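Local coordinates for protein aerobactin synthase IucA (Klebsiella pneumoniae subsp. pneumoniae, PDB 5JM8) that probably uses ATP to join citrate to an N6-acetyl-N6-hydroxylysine unit during synthesis of the siderophore aerobactin, at residues A[42-45]-A[49-52]; A[140-145]-A[444-449]; A[261-266]-A[427-432]. All coordinates share one frame; numbering follows the deposited sequence.

Contact 1. Residues A[42-45]-A[49-52]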
loop_
_atom_site.group_PDB
_atom_site.type_symbol
_atom_site.label_atom_id
_atom_site.label_comp_id
_atom_site.label_asym_id
_atom_site.label_seq_id
_atom_site.Cartn_x
_atom_site.Cartn_y
_atom_site.Cartn_z
ATOM N N ILE A 42 31.221 29.787 33.292
ATOM C CA ILE A 42 32.492 29.436 32.670
ATOM C C ILE A 42 33.430 30.635 32.772
ATOM O O ILE A 42 33.294 31.592 32.011
ATOM C CB ILE A 42 32.322 29.033 31.196
ATOM C CG1 ILE A 42 31.358 27.848 31.079
ATOM C CG2 ILE A 42 33.681 28.691 30.588
ATOM C CD1 ILE A 42 30.985 27.474 29.659
ATOM N N PRO A 43 34.379 30.595 33.722
ATOM C CA PRO A 43 35.266 31.746 33.923
ATOM C C PRO A 43 36.135 32.044 32.707
ATOM O O PRO A 43 36.616 31.115 32.061
ATOM C CB PRO A 43 36.134 31.322 35.113
ATOM C CG PRO A 43 35.366 30.248 35.793
ATOM C CD PRO A 43 34.638 29.531 34.709
ATOM N N LEU A 44 36.329 33.327 32.412
ATOM C CA LEU A 44 37.187 33.750 31.308
ATOM C C LEU A 44 38.497 34.344 31.824
ATOM O O LEU A 44 39.367 34.725 31.042
ATOM C CB LEU A 44 36.465 34.777 30.430
ATOM C CG LEU A 44 35.224 34.292 29.676
ATOM C CD1 LEU A 44 34.538 35.461 28.987
ATOM C CD2 LEU A 44 35.590 33.216 28.664
ATOM N N GLY A 45 38.632 34.422 33.145
ATOM C CA GLY A 45 39.807 35.017 33.756
ATOM C C GLY A 45 39.778 36.531 33.657
ATOM O O GLY A 45 38.968 37.094 32.921
ATOM N N ALA A 49 33.485 36.416 33.363
ATOM C CA ALA A 49 32.941 35.074 33.200
ATOM C C ALA A 49 31.644 35.089 32.399
ATOM O O ALA A 49 30.983 36.122 32.289
ATOM C CB ALA A 49 32.710 34.438 34.558
ATOM N N LEU A 50 31.288 33.931 31.847
ATOM C CA LEU A 50 30.043 33.766 31.103
ATOM C C LEU A 50 29.010 33.065 31.971
ATOM O O LEU A 50 29.284 32.009 32.533
ATOM C CB LEU A 50 30.284 32.972 29.819
ATOM C CG LEU A 50 31.119 33.686 28.752
ATOM C CD1 LEU A 50 31.563 32.715 27.670
ATOM C CD2 LEU A 50 30.343 34.849 28.141
ATOM N N HIS A 51 27.826 33.661 32.070
ATOM C CA HIS A 51 26.742 33.112 32.878
ATOM C C HIS A 51 25.599 32.559 32.030
ATOM O O HIS A 51 24.901 33.313 31.355
ATOM C CB HIS A 51 26.199 34.184 33.817
ATOM C CG HIS A 51 27.112 34.515 34.957
ATOM N ND1 HIS A 51 26.690 34.494 36.265
ATOM C CD2 HIS A 51 28.422 34.864 34.985
ATOM C CE1 HIS A 51 27.696 34.822 37.056
ATOM N NE2 HIS A 51 28.759 35.051 36.306
ATOM N N PHE A 52 25.411 31.243 32.088
ATOM C CA PHE A 52 24.364 30.566 31.325
ATOM C C PHE A 52 23.189 30.158 32.208
ATOM O O PHE A 52 23.350 29.376 33.145
ATOM C CB PHE A 52 24.930 29.325 30.629
ATOM C CG PHE A 52 26.000 29.629 29.618
ATOM C CD1 PHE A 52 25.664 29.993 28.326
ATOM C CD2 PHE A 52 27.338 29.550 29.961
ATOM C CE1 PHE A 52 26.646 30.271 27.392
ATOM C CE2 PHE A 52 28.323 29.828 29.030
ATOM C CZ PHE A 52 27.976 30.189 27.746
#
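Ile-42 and Leu-50 pair near the turn of the beta hairpin formed by strands 39-43 and 49-54. They are an antiparallel hydrogen-bonded pair. Ile-42 N gives its proton to Leu-50 O at 3.0 Å. Leu-50 N returns a bond to Ile-42 O at 3.1 Å. This second bond is almost straight at hydrogen (174°). Pro-43 and Ala-49 follow as a non-hydrogen-bonded pair, with Pro-43 CA 3.8 Å from Ala-49 CB. Just beyond, Leu-44 and Gly-45 form a classic beta bulge opposite the residue before Ala-49.

The side chains of Ile-42, Leu-50 and Phe-52 share one face of the sheet. Ile-42 CG1 lies beside the backbone N (chi1 -58°) and its chain then runs out extended. Its terminal CD1 comes obliquely to Phe-52 CE2, 3.6 Å away. Leu-44 leans over from the bulge. Its CD1 lies 3.9 Å from the branch carbon CG of Leu-50, and its CD2 comes near Leu-50 CD1. Helix 82-96 packs on this face, with Leu-85 and Ile-89 against Leu-50, and Leu-85 also reaches Phe-52. Leu-71 of strand 64-72 touches both leucines.

The contact therefore divides its work. Two backbone bonds set the register of the hairpin, while methyl groups and one phenyl ring make an apolar patch that seats the sheet on the helix.

Contact 2. Residues A[140-145]-A[444-449]. With ATP (adenosine-5'-triphosphate), chain I.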
loop_
_atom_site.group_PDB
_atom_site.type_symbol
_atom_site.label_atom_id
_atom_site.label_comp_id
_atom_site.label_asym_id
_atom_site.label_seq_id
_atom_site.Cartn_x
_atom_site.Cartn_y
_atom_site.Cartn_z
ATOM N N GLU A 140 12.862 8.022 7.256
ATOM C CA GLU A 140 12.481 9.236 7.969
ATOM C C GLU A 140 13.429 9.519 9.130
ATOM O O GLU A 140 13.880 10.649 9.309
ATOM C CB GLU A 140 11.044 9.126 8.487
ATOM C CG GLU A 140 9.983 9.196 7.395
ATOM C CD GLU A 140 8.578 8.976 7.920
ATOM O OE1 GLU A 140 8.397 8.106 8.796
ATOM O OE2 GLU A 140 7.655 9.680 7.460
ATOM N N ALA A 141 13.728 8.487 9.915
ATOM C CA ALA A 141 14.599 8.638 11.075
ATOM C C ALA A 141 16.017 9.011 10.653
ATOM O O ALA A 141 16.678 9.803 11.318
ATOM C CB ALA A 141 14.613 7.356 11.896
ATOM N N GLU A 142 16.473 8.442 9.542
ATOM C CA GLU A 142 17.842 8.652 9.086
ATOM C C GLU A 142 18.094 10.079 8.625
ATOM O O GLU A 142 19.242 10.503 8.521
ATOM C CB GLU A 142 18.180 7.692 7.945
ATOM C CG GLU A 142 18.376 6.249 8.374
ATOM C CD GLU A 142 19.515 6.068 9.357
ATOM O OE1 GLU A 142 20.495 6.834 9.285
ATOM O OE2 GLU A 142 19.425 5.157 10.207
ATOM N N GLN A 143 17.021 10.809 8.335
ATOM C CA GLN A 143 17.137 12.181 7.852
ATOM C C GLN A 143 16.539 13.190 8.827
ATOM O O GLN A 143 16.405 14.369 8.501
ATOM C CB GLN A 143 16.462 12.318 6.487
ATOM C CG GLN A 143 17.149 11.524 5.387
ATOM C CD GLN A 143 16.505 11.731 4.032
ATOM O OE1 GLN A 143 15.293 11.935 3.929
ATOM N NE2 GLN A 143 17.315 11.685 2.980
ATOM N N ALA A 144 16.199 12.727 10.026
ATOM C CA ALA A 144 15.546 13.575 11.017
ATOM C C ALA A 144 16.538 14.179 12.005
ATOM O O ALA A 144 16.149 14.941 12.892
ATOM C CB ALA A 144 14.480 12.783 11.761
ATOM N N LEU A 145 17.815 13.839 11.857
ATOM C CA LEU A 145 18.851 14.396 12.721
ATOM C C LEU A 145 19.368 15.724 12.171
ATOM O O LEU A 145 20.072 15.758 11.159
ATOM C CB LEU A 145 20.008 13.403 12.881
ATOM C CG LEU A 145 21.156 13.830 13.806
ATOM C CD1 LEU A 145 20.686 13.920 15.246
ATOM C CD2 LEU A 145 22.334 12.879 13.681
ATOM N N ILE A 444 19.160 -3.947 15.294
ATOM C CA ILE A 444 19.940 -4.126 14.079
ATOM C C ILE A 444 21.179 -3.229 14.137
ATOM O O ILE A 444 21.069 -2.002 14.175
ATOM C CB ILE A 444 19.118 -3.817 12.812
ATOM C CG1 ILE A 444 17.854 -4.684 12.774
ATOM C CG2 ILE A 444 19.963 -4.057 11.565
ATOM C CD1 ILE A 444 16.917 -4.368 11.625
ATOM N N TYR A 445 22.353 -3.855 14.161
ATOM C CA TYR A 445 23.614 -3.129 14.214
ATOM C C TYR A 445 24.123 -2.820 12.816
ATOM O O TYR A 445 24.008 -3.638 11.904
ATOM C CB TYR A 445 24.672 -3.921 14.985
ATOM C CG TYR A 445 26.029 -3.253 14.977
ATOM C CD1 TYR A 445 26.364 -2.308 15.938
ATOM C CD2 TYR A 445 26.970 -3.557 14.001
ATOM C CE1 TYR A 445 27.599 -1.690 15.930
ATOM C CE2 TYR A 445 28.205 -2.943 13.985
ATOM C CZ TYR A 445 28.515 -2.011 14.950
ATOM O OH TYR A 445 29.746 -1.402 14.933
ATOM N N ARG A 446 24.704 -1.632 12.676
ATOM C CA ARG A 446 25.207 -1.137 11.403
ATOM C C ARG A 446 26.634 -0.620 11.567
ATOM O O ARG A 446 27.027 -0.238 12.667
ATOM C CB ARG A 446 24.286 -0.036 10.880
ATOM C CG ARG A 446 24.884 0.827 9.795
ATOM C CD ARG A 446 23.889 1.856 9.333
ATOM N NE ARG A 446 23.602 2.852 10.361
ATOM C CZ ARG A 446 22.527 3.633 10.353
ATOM N NH1 ARG A 446 21.637 3.524 9.376
ATOM N NH2 ARG A 446 22.334 4.518 11.319
ATOM N N ASP A 447 27.388 -0.620 10.467
ATOM C CA ASP A 447 28.775 -0.145 10.421
ATOM C C ASP A 447 29.734 -1.204 10.958
ATOM O O ASP A 447 30.053 -1.233 12.146
ATOM C CB ASP A 447 28.946 1.165 11.199
ATOM C CG ASP A 447 30.249 1.879 10.867
ATOM O OD1 ASP A 447 31.098 1.287 10.166
ATOM O OD2 ASP A 447 30.426 3.030 11.316
ATOM N N CYS A 448 30.202 -2.060 10.057
ATOM C CA CYS A 448 31.100 -3.150 10.414
ATOM C C CYS A 448 32.543 -2.673 10.541
ATOM O O CYS A 448 33.426 -3.431 10.941
ATOM C CB CYS A 448 30.996 -4.262 9.374
ATOM S SG CYS A 448 29.297 -4.808 9.100
ATOM N N GLN A 449 32.777 -1.413 10.194
ATOM C CA GLN A 449 34.085 -0.797 10.380
ATOM C C GLN A 449 34.424 -0.715 11.868
ATOM O O GLN A 449 35.589 -0.578 12.244
ATOM C CB GLN A 449 34.112 0.596 9.748
ATOM C CG GLN A 449 35.477 1.269 9.744
ATOM C CD GLN A 449 35.461 2.608 9.028
ATOM O OE1 GLN A 449 34.463 2.986 8.414
ATOM N NE2 GLN A 449 36.570 3.331 9.106
HETATM P PG ATP I . 27.818 4.205 8.457
HETATM O O1G ATP I . 27.050 4.502 7.195
HETATM O O2G ATP I . 26.936 3.928 9.651
HETATM O O3G ATP I . 28.919 3.188 8.280
HETATM P PB ATP I . 30.058 5.863 9.290
HETATM O O1B ATP I . 30.491 7.192 8.724
HETATM O O2B ATP I . 30.898 4.633 9.027
HETATM O O3B ATP I . 28.520 5.613 8.847
HETATM P PA ATP I . 30.924 6.682 11.894
HETATM O O1A ATP I . 32.300 6.538 11.295
HETATM O O2A ATP I . 30.641 6.114 13.264
HETATM O O3A ATP I . 29.854 6.029 10.882
HETATM O "O5'" ATP I . 30.486 8.227 11.921
HETATM C "C5'" ATP I . 29.197 8.543 12.435
HETATM C "C4'" ATP I . 28.606 9.775 11.766
HETATM O "O4'" ATP I . 27.347 10.054 12.382
HETATM C "C3'" ATP I . 29.472 11.017 11.915
HETATM O "O3'" ATP I . 29.650 11.636 10.634
HETATM C "C2'" ATP I . 28.722 11.929 12.867
HETATM O "O2'" ATP I . 28.744 13.287 12.433
HETATM C "C1'" ATP I . 27.298 11.397 12.867
HETATM N N9 ATP I . 26.706 11.405 14.223
HETATM C C8 ATP I . 25.593 12.079 14.554
HETATM N N7 ATP I . 25.293 11.899 15.865
HETATM C C5 ATP I . 26.233 11.091 16.385
HETATM C C6 ATP I . 26.505 10.504 17.713
HETATM N N6 ATP I . 25.673 10.774 18.746
HETATM N N1 ATP I . 27.594 9.711 17.841
HETATM C C2 ATP I . 28.415 9.451 16.805
HETATM N N3 ATP I . 28.220 9.954 15.573
HETATM C C4 ATP I . 27.168 10.767 15.301
#
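Glu-142 and Arg-446 have the closest backbones of the two segments, yet their CA atoms are 12.5 Å apart. Segment 140-145 is the last turn of helix 138-142 and the loop after it. Segment 444-449 is the end of strand 440-445, a short loop and the start of a 3-10 turn. Only two long side chains bridge the gap, and they come from opposite directions.

They meet in a buried salt bridge. Arg-446 points end-on and places both terminal nitrogens on one oxygen. Its NH1 is 2.9 Å from Glu-142 OE2, and its NH2 is 3.2 Å from the same OE2. The oxygen lies close to the guanidinium plane, but the carboxylate is turned almost at right angles to that plane (83°). NH2 thus meets OE2 on its syn side, while NH1 comes from above the carboxylate plane. The bend of Glu-142 at chi2 (-61°) and of Arg-446 at chi3 (68°) brings the groups together. Each has a further partner: Glu-142 OE1 is bonded to Thr-263 OG1, and Arg-446 NH2 to Gln-429 O. The rotation of both flat groups is thereby restricted.

ATP lies alongside. The gamma-phosphate oxygen O2G is 3.6 Å from Arg-446 NE, obliquely to the guanidinium. Leu-145 CD2 packs 3.5 Å from C8 of the adenine. Asp-447 OD2 is 2.8 Å from ATP O2B. Asp-447 OD1 accepts from Gln-449 N in an Asx turn and also pairs with Lys-278, which itself bonds ATP.

Through Gln-429 O and Thr-263 OG1 the salt bridge touches a magnesium ligand and its neighbour, consistent with a second-shell place in the nucleotide pocket of this NIS synthetase.

Contact 3. Residues A[261-266]-A[427-432]. With MG (magnesium ion), chain J; ATP (adenosine-5'-triphosphate), chain I.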
loop_
_atom_site.group_PDB
_atom_site.type_symbol
_atom_site.label_atom_id
_atom_site.label_comp_id
_atom_site.label_asym_id
_atom_site.label_seq_id
_atom_site.Cartn_x
_atom_site.Cartn_y
_atom_site.Cartn_z
ATOM N N PRO A 261 20.567 9.935 1.303
ATOM C CA PRO A 261 21.702 9.961 2.231
ATOM C C PRO A 261 21.242 9.787 3.675
ATOM O O PRO A 261 20.285 10.439 4.092
ATOM C CB PRO A 261 22.326 11.345 2.003
ATOM C CG PRO A 261 21.284 12.147 1.298
ATOM C CD PRO A 261 20.485 11.169 0.500
ATOM N N THR A 262 21.905 8.907 4.419
ATOM C CA THR A 262 21.524 8.629 5.799
ATOM C C THR A 262 22.303 9.525 6.757
ATOM O O THR A 262 23.008 10.436 6.325
ATOM C CB THR A 262 21.765 7.150 6.161
ATOM O OG1 THR A 262 23.170 6.867 6.151
ATOM C CG2 THR A 262 21.057 6.242 5.167
ATOM N N THR A 263 22.166 9.263 8.054
ATOM C CA THR A 263 22.827 10.055 9.089
ATOM C C THR A 263 24.323 10.259 8.828
ATOM O O THR A 263 24.890 11.285 9.207
ATOM C CB THR A 263 22.665 9.401 10.479
ATOM O OG1 THR A 263 22.809 7.980 10.364
ATOM C CG2 THR A 263 21.299 9.721 11.070
ATOM N N SER A 264 24.951 9.286 8.173
ATOM C CA SER A 264 26.391 9.317 7.931
ATOM C C SER A 264 26.738 9.922 6.573
ATOM O O SER A 264 27.911 9.994 6.203
ATOM C CB SER A 264 26.970 7.907 8.020
ATOM O OG SER A 264 26.271 7.021 7.167
ATOM N N SER A 265 25.709 10.335 5.835
ATOM C CA SER A 265 25.859 10.990 4.532
ATOM C C SER A 265 26.450 10.078 3.452
ATOM O O SER A 265 25.887 9.967 2.363
ATOM C CB SER A 265 26.720 12.252 4.656
ATOM O OG SER A 265 26.129 13.193 5.536
ATOM N N ARG A 266 27.579 9.434 3.737
ATOM C CA ARG A 266 28.240 8.605 2.730
ATOM C C ARG A 266 27.517 7.287 2.513
ATOM O O ARG A 266 27.764 6.599 1.523
ATOM C CB ARG A 266 29.698 8.336 3.114
ATOM C CG ARG A 266 29.914 7.586 4.423
ATOM C CD ARG A 266 31.360 7.115 4.498
ATOM N NE ARG A 266 31.773 6.685 5.831
ATOM C CZ ARG A 266 33.004 6.276 6.126
ATOM N NH1 ARG A 266 33.306 5.901 7.360
ATOM N NH2 ARG A 266 33.938 6.240 5.185
ATOM N N HIS A 427 27.697 2.937 18.271
ATOM C CA HIS A 427 27.311 4.333 18.424
ATOM C C HIS A 427 25.822 4.434 18.680
ATOM O O HIS A 427 25.085 3.457 18.590
ATOM C CB HIS A 427 27.632 5.162 17.175
ATOM C CG HIS A 427 29.089 5.345 16.908
ATOM N ND1 HIS A 427 29.796 4.539 16.042
ATOM C CD2 HIS A 427 29.970 6.262 17.370
ATOM C CE1 HIS A 427 31.052 4.945 15.991
ATOM N NE2 HIS A 427 31.183 5.991 16.786
ATOM N N GLN A 428 25.384 5.646 18.976
ATOM C CA GLN A 428 23.975 5.983 18.931
ATOM C C GLN A 428 23.498 6.015 17.480
ATOM O O GLN A 428 22.297 6.039 17.202
ATOM C CB GLN A 428 23.754 7.330 19.588
ATOM C CG GLN A 428 22.375 7.546 20.100
ATOM C CD GLN A 428 22.213 8.902 20.746
ATOM O OE1 GLN A 428 21.096 9.342 20.985
ATOM N NE2 GLN A 428 23.329 9.569 21.039
ATOM N N GLN A 429 24.460 6.033 16.561
ATOM C CA GLN A 429 24.185 6.073 15.131
ATOM C C GLN A 429 24.346 4.692 14.481
ATOM O O GLN A 429 23.872 4.470 13.368
ATOM C CB GLN A 429 25.106 7.096 14.456
ATOM C CG GLN A 429 24.806 7.346 12.980
ATOM C CD GLN A 429 25.713 6.578 12.034
ATOM O OE1 GLN A 429 26.690 5.954 12.447
ATOM N NE2 GLN A 429 25.393 6.632 10.747
ATOM N N ASN A 430 25.013 3.772 15.176
ATOM C CA ASN A 430 25.153 2.396 14.699
ATOM C C ASN A 430 24.053 1.498 15.244
ATOM O O ASN A 430 23.938 0.341 14.847
ATOM C CB ASN A 430 26.514 1.827 15.092
ATOM C CG ASN A 430 27.656 2.493 14.363
ATOM O OD1 ASN A 430 27.451 3.204 13.379
ATOM N ND2 ASN A 430 28.873 2.259 14.834
ATOM N N ILE A 431 23.253 2.039 16.157
ATOM C CA ILE A 431 22.159 1.296 16.765
ATOM C C ILE A 431 20.825 1.599 16.095
ATOM O O ILE A 431 20.309 2.714 16.199
ATOM C CB ILE A 431 22.044 1.616 18.266
ATOM C CG1 ILE A 431 23.243 1.041 19.016
ATOM C CG2 ILE A 431 20.756 1.038 18.844
ATOM C CD1 ILE A 431 23.431 1.606 20.413
ATOM N N LEU A 432 20.270 0.596 15.418
ATOM C CA LEU A 432 18.913 0.680 14.894
ATOM C C LEU A 432 17.981 -0.059 15.848
ATOM O O LEU A 432 18.123 -1.263 16.070
ATOM C CB LEU A 432 18.827 0.097 13.485
ATOM C CG LEU A 432 19.812 0.678 12.467
ATOM C CD1 LEU A 432 19.741 -0.074 11.145
ATOM C CD2 LEU A 432 19.551 2.162 12.252
HETATM MG MG MG J . 28.342 4.410 12.082
HETATM P PG ATP I . 27.818 4.205 8.457
HETATM O O1G ATP I . 27.050 4.502 7.195
HETATM O O2G ATP I . 26.936 3.928 9.651
HETATM O O3G ATP I . 28.919 3.188 8.280
HETATM P PB ATP I . 30.058 5.863 9.290
HETATM O O1B ATP I . 30.491 7.192 8.724
HETATM O O2B ATP I . 30.898 4.633 9.027
HETATM O O3B ATP I . 28.520 5.613 8.847
HETATM P PA ATP I . 30.924 6.682 11.894
HETATM O O1A ATP I . 32.300 6.538 11.295
HETATM O O2A ATP I . 30.641 6.114 13.264
HETATM O O3A ATP I . 29.854 6.029 10.882
HETATM O "O5'" ATP I . 30.486 8.227 11.921
HETATM C "C5'" ATP I . 29.197 8.543 12.435
HETATM C "C4'" ATP I . 28.606 9.775 11.766
HETATM O "O4'" ATP I . 27.347 10.054 12.382
HETATM C "C3'" ATP I . 29.472 11.017 11.915
HETATM O "O3'" ATP I . 29.650 11.636 10.634
HETATM C "C2'" ATP I . 28.722 11.929 12.867
HETATM O "O2'" ATP I . 28.744 13.287 12.433
HETATM C "C1'" ATP I . 27.298 11.397 12.867
HETATM N N9 ATP I . 26.706 11.405 14.223
HETATM C C8 ATP I . 25.593 12.079 14.554
HETATM N N7 ATP I . 25.293 11.899 15.865
HETATM C C5 ATP I . 26.233 11.091 16.385
HETATM C C6 ATP I . 26.505 10.504 17.713
HETATM N N6 ATP I . 25.673 10.774 18.746
HETATM N N1 ATP I . 27.594 9.711 17.841
HETATM C C2 ATP I . 28.415 9.451 16.805
HETATM N N3 ATP I . 28.220 9.954 15.573
HETATM C C4 ATP I . 27.168 10.767 15.301
#
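The side-chain amide of Gln-429 meets Thr-263 in its own plane, with NE2 giving a proton to Thr-263 OG1 at 2.9 Å (163° at hydrogen). Its other end, OE1, binds the magnesium ion at 2.3 Å. NE2 also makes a weak bond to the gamma-phosphate oxygen O2G of ATP. The imidazole of His-427 has ATP O2A over one face and the amide carbon of Asn-430 at its edge. The guanidinium of Arg-266 has the beta phosphorus of ATP at its edge, in plane.

Gln-429 is bent at chi2 (-99°), which turns the amide between Thr-263 and the metal. The amide is thus held at its oxygen by the ion and at its nitrogen by the hydroxyl. Thr-263 OG1 has a second partner in Glu-142, which is likely to orient that hydroxyl. Asn-430 OD1 binds the magnesium at 2.0 Å, and the ion is also bound by ATP O3A at 2.5 Å. Asp-447 completes the protein part of the site.

Residues 262-265 form a type I beta turn. From it Ser-264 OG donates to ATP O1G at 2.6 Å. Arg-266 reaches out extended to the beta-phosphate, with NE 3.2 Å from O1B and NH1 3.2 Å from O2B. Its positive charge would offset the negative charge of the phosphates.

The turn links strands 258-261 and 267-269. Residues 427-430 lead into strand 431-435. Helix 475-500 flanks this side, where Tyr-485 stacks edge-to-face on His-427, while Val-363 of strand 360-363 touches Thr-263.

Contact 1 lies far from the other two. Its centre is about 37 Å from that of contact 2 and about 35 Å from that of contact 3, and the nearest atoms are about 21 Å away in both cases. It belongs to the five-stranded antiparallel sheet near the start of the chain and closes before the others open. Contacts 2 and 3 have centres about 3 Å apart and touch directly. Contact 3 is nested within the loop closed by contact 2. Both use the mixed sheet in which strands 431-435 and 440-445 are neighbours. Together they bring widely separated parts of the chain around one ATP and magnesium site, whereas contact 1 is peripheral packing.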